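PDB 1NY1: peptidoglycan-N-acetylmuramic acid deacetylase PdaA from Bacillus subtilis, which removes the acetyl group from N-acetylmuramic acid in peptidoglycan, a step toward the muramic delta-lactam of the spore cortex that germination requires. Local coordinates for residues G56-V61 with K89-E94; G78-V81 with L87-R90. All coordinates share one frame; numbering follows the deposited sequence.

Contact 1. Residues G56-V61 with K89-E94; sequences GYTPKV and KRMSDE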
# COMPACT_ATOMS: atom_id res chain seq x y z
N GLY A 56 -17.28 -6.60 0.14
CA GLY A 56 -18.19 -6.17 1.18
C GLY A 56 -17.69 -5.64 2.52
O GLY A 56 -18.51 -5.34 3.38
N TYR A 57 -16.38 -5.51 2.69
CA TYR A 57 -15.84 -5.05 3.96
C TYR A 57 -15.15 -3.69 3.96
O TYR A 57 -14.82 -3.17 5.02
CB TYR A 57 -14.87 -6.09 4.51
CG TYR A 57 -15.45 -7.49 4.62
CD1 TYR A 57 -16.50 -7.76 5.49
CD2 TYR A 57 -14.96 -8.53 3.82
CE1 TYR A 57 -17.05 -9.04 5.57
CE2 TYR A 57 -15.51 -9.82 3.90
CZ TYR A 57 -16.56 -10.06 4.77
OH TYR A 57 -17.14 -11.31 4.84
N THR A 58 -14.92 -3.10 2.79
CA THR A 58 -14.22 -1.82 2.76
C THR A 58 -14.94 -0.71 3.53
O THR A 58 -14.29 0.14 4.14
CB THR A 58 -13.91 -1.39 1.32
OG1 THR A 58 -13.14 -2.43 0.70
CG2 THR A 58 -13.08 -0.11 1.31
N PRO A 59 -16.28 -0.69 3.52
CA PRO A 59 -16.99 0.36 4.26
C PRO A 59 -16.63 0.26 5.74
O PRO A 59 -16.41 1.27 6.40
CB PRO A 59 -18.45 0.04 4.00
CG PRO A 59 -18.42 -0.47 2.60
CD PRO A 59 -17.21 -1.39 2.61
N LYS A 60 -16.57 -0.96 6.27
CA LYS A 60 -16.22 -1.14 7.68
C LYS A 60 -14.77 -0.73 7.94
O LYS A 60 -14.47 -0.14 8.98
CB LYS A 60 -16.46 -2.58 8.14
CG LYS A 60 -17.94 -2.93 8.36
CD LYS A 60 -18.12 -4.26 9.10
CE LYS A 60 -17.60 -5.45 8.28
NZ LYS A 60 -17.63 -6.74 9.04
N VAL A 61 -13.88 -1.03 7.00
CA VAL A 61 -12.48 -0.65 7.16
C VAL A 61 -12.37 0.87 7.25
O VAL A 61 -11.62 1.40 8.07
CB VAL A 61 -11.62 -1.15 5.98
CG1 VAL A 61 -10.26 -0.46 5.99
CG2 VAL A 61 -11.44 -2.66 6.06
N LYS A 89 -14.93 7.83 -3.43
CA LYS A 89 -15.35 9.15 -2.97
C LYS A 89 -15.17 9.23 -1.45
O LYS A 89 -14.74 10.26 -0.92
CB LYS A 89 -16.81 9.39 -3.34
CG LYS A 89 -17.24 10.85 -3.27
CD LYS A 89 -17.32 11.49 -4.67
CE LYS A 89 -18.47 10.90 -5.49
NZ LYS A 89 -18.60 11.54 -6.83
N ARG A 90 -15.49 8.15 -0.74
CA ARG A 90 -15.33 8.13 0.71
C ARG A 90 -13.87 8.28 1.10
O ARG A 90 -13.53 9.03 2.01
CB ARG A 90 -15.86 6.83 1.33
CG ARG A 90 -17.35 6.78 1.59
CD ARG A 90 -17.66 5.69 2.60
NE ARG A 90 -17.10 5.99 3.92
CZ ARG A 90 -17.16 5.16 4.96
NH1 ARG A 90 -17.75 3.98 4.83
NH2 ARG A 90 -16.64 5.51 6.13
N MSE A 91 -13.00 7.54 0.41
CA MSE A 91 -11.58 7.60 0.71
C MSE A 91 -11.12 9.04 0.60
O MSE A 91 -10.42 9.55 1.48
CB MSE A 91 -10.80 6.72 -0.27
CG MSE A 91 -11.20 5.25 -0.23
SE MSE A 91 -10.36 4.17 -1.57
CE MSE A 91 -10.92 2.44 -0.95
N SER A 92 -11.52 9.70 -0.48
CA SER A 92 -11.13 11.08 -0.72
C SER A 92 -11.72 12.05 0.31
O SER A 92 -11.00 12.86 0.89
CB SER A 92 -11.56 11.51 -2.13
OG SER A 92 -11.16 12.84 -2.39
N ASP A 93 -13.02 11.96 0.55
CA ASP A 93 -13.67 12.85 1.51
C ASP A 93 -13.24 12.63 2.95
O ASP A 93 -13.25 13.56 3.76
CB ASP A 93 -15.20 12.72 1.40
CG ASP A 93 -15.73 13.22 0.07
OD1 ASP A 93 -15.19 14.23 -0.43
OD2 ASP A 93 -16.68 12.62 -0.47
N GLU A 94 -12.84 11.41 3.29
CA GLU A 94 -12.43 11.11 4.65
C GLU A 94 -10.93 11.27 4.91
O GLU A 94 -10.40 10.75 5.89
CB GLU A 94 -12.93 9.72 5.04
CG GLU A 94 -14.39 9.77 5.49
CD GLU A 94 -15.14 8.47 5.30
OE1 GLU A 94 -14.64 7.41 5.73
OE2 GLU A 94 -16.25 8.51 4.72
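R90 reaches from helix 85-93 to the first turn of helix 58-67, where its NH1 lies 3.4 Å from P59 O. The N-H...O angle of 135° marks this as a weak hydrogen bond, and the carbonyl oxygen meets the guanidinium obliquely. The same nitrogen sits near the proline ring, 4.1 Å from P59 CB. The firmer hold on R90 comes from E94, the residue just past the end of its helix: R90 NE meets the syn lone pair of E94 OE2 in the guanidinium plane at 2.8 Å, while the bond from R90 NH2 to E94 OE1, also 2.8 Å, is tilted. This side-on, two-nitrogen salt bridge fixes the rotation of the guanidinium, and the bend at chi3 (66°) brings NH1 round toward P59. D63, one turn beyond P59 on the other helix, takes a second salt bridge from NH2.

Deeper in, T58 and M91, a selenomethionine, cross at about a right angle, T58 CG2 meeting M91 CE at 4.0 Å. At chi1 -57° the T58 hydroxyl OG1 lies beside the backbone N, bonded to E54 and T200, which puts CG2 opposite that N and facing M91. Replacing R90 with an alanine would probably leave the carboxylates of E94 and D63 without their shared cation and the P59 carbonyl without this weak donor. Both helices belong to the NodB-homology domain, the T58 side chain about 9 Å from that of H199, the proton donor by similarity. Apolar methyls thus meet on the buried side; the charged link between the helices runs through D63, and the direct 56-61 to 89-94 bond is weak.

Contact 2. Residues G78-V81 with L87-R90; sequences GHFV and LIKR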
# COMPACT_ATOMS: atom_id res chain seq x y z
N GLY A 78 -7.94 -0.08 -11.92
CA GLY A 78 -8.99 0.48 -12.74
C GLY A 78 -10.34 -0.14 -12.42
O GLY A 78 -11.34 0.56 -12.28
N HIS A 79 -10.37 -1.46 -12.30
CA HIS A 79 -11.62 -2.15 -12.00
C HIS A 79 -12.27 -1.69 -10.70
O HIS A 79 -13.48 -1.47 -10.65
CB HIS A 79 -11.41 -3.67 -11.93
CG HIS A 79 -12.62 -4.41 -11.45
ND1 HIS A 79 -13.76 -4.54 -12.22
CD2 HIS A 79 -12.90 -4.99 -10.26
CE1 HIS A 79 -14.68 -5.17 -11.52
NE2 HIS A 79 -14.19 -5.45 -10.33
N PHE A 80 -11.47 -1.58 -9.65
CA PHE A 80 -11.99 -1.16 -8.36
C PHE A 80 -12.63 0.22 -8.45
O PHE A 80 -13.73 0.45 -7.95
CB PHE A 80 -10.88 -1.12 -7.31
CG PHE A 80 -11.38 -0.85 -5.92
CD1 PHE A 80 -11.95 -1.86 -5.17
CD2 PHE A 80 -11.33 0.44 -5.40
CE1 PHE A 80 -12.48 -1.61 -3.90
CE2 PHE A 80 -11.86 0.71 -4.13
CZ PHE A 80 -12.43 -0.32 -3.39
N VAL A 81 -11.93 1.15 -9.10
CA VAL A 81 -12.43 2.51 -9.26
C VAL A 81 -13.74 2.53 -10.04
O VAL A 81 -14.70 3.18 -9.63
CB VAL A 81 -11.38 3.40 -9.98
CG1 VAL A 81 -11.97 4.78 -10.24
CG2 VAL A 81 -10.13 3.53 -9.12
N LEU A 87 -17.06 4.29 -2.89
CA LEU A 87 -15.99 4.03 -1.94
C LEU A 87 -14.81 4.95 -2.21
O LEU A 87 -14.19 5.47 -1.28
CB LEU A 87 -15.54 2.57 -2.01
CG LEU A 87 -16.50 1.55 -1.40
CD1 LEU A 87 -15.98 0.14 -1.65
CD2 LEU A 87 -16.63 1.80 0.10
N ILE A 88 -14.49 5.15 -3.49
CA ILE A 88 -13.39 6.02 -3.86
C ILE A 88 -13.67 7.42 -3.33
O ILE A 88 -12.78 8.11 -2.83
CB ILE A 88 -13.24 6.12 -5.40
CG1 ILE A 88 -12.74 4.78 -5.96
CG2 ILE A 88 -12.31 7.28 -5.76
CD1 ILE A 88 -11.37 4.35 -5.44
N LYS A 89 -14.93 7.83 -3.43
CA LYS A 89 -15.35 9.15 -2.97
C LYS A 89 -15.17 9.23 -1.45
O LYS A 89 -14.74 10.26 -0.92
CB LYS A 89 -16.81 9.39 -3.34
CG LYS A 89 -17.24 10.85 -3.27
CD LYS A 89 -17.32 11.49 -4.67
CE LYS A 89 -18.47 10.90 -5.49
NZ LYS A 89 -18.60 11.54 -6.83
N ARG A 90 -15.49 8.15 -0.74
CA ARG A 90 -15.33 8.13 0.71
C ARG A 90 -13.87 8.28 1.10
O ARG A 90 -13.53 9.03 2.01
CB ARG A 90 -15.86 6.83 1.33
CG ARG A 90 -17.35 6.78 1.59
CD ARG A 90 -17.66 5.69 2.60
NE ARG A 90 -17.10 5.99 3.92
CZ ARG A 90 -17.16 5.16 4.96
NH1 ARG A 90 -17.75 3.98 4.83
NH2 ARG A 90 -16.64 5.51 6.13
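I88 sets its CD1 methyl against both F80 and V81, and this is where the packing is tight. The methyl stands at the edge of the F80 ring, near its plane, 3.9 Å from F80 CE2 and about as far from F80 CD2. On V81 it meets CG2 at 4.0 Å, the two side chains crossing at roughly a right angle. I88 CG1 also lies 4.0 Å from V81 CA, so the isoleucine packs against backbone as well as side chain. At the end of the ring, L87 CD1 approaches F80 CZ obliquely at 4.0 Å; with chi1 at -173°, CG of F80 stands anti to the backbone N and the ring extends toward helix 85-93. V81 and I88 both touch V76 of strand 73-76, and V81 also packs on helix 113-131.

The other side is looser. H79 and K89 are exposed and make no contact across the two segments, K89 sending NZ to the I130 carbonyl of helix 113-131.

No hydrogen bond joins 78-81 to 87-90. Cohesion between these successive short helices therefore rests on shape and the burial of aliphatic and aromatic carbon, with the F80 side chain about 8 Å from that of the metal ligand H101.

Both contacts lie on helix 85-93, their centres 9 Å apart and sharing K89 and R90. Along the chain, helix 58-67 comes first, then strand 73-76, helix 78-83 and helix 85-93, so contact 1 joins more distant segments whereas contact 2 joins two successive short helices. The two are continuous: M91 CE touches F80 CE2 at 3.7 Å, and L87 CD1 lies 3.9 Å from T58 CB. The M91 side chain is about 10 Å from that of D50, the proton acceptor by similarity. Helix 85-93 thus packs against helices that precede and follow strand 73-76, part of the parallel sheet of this NodB-homology domain.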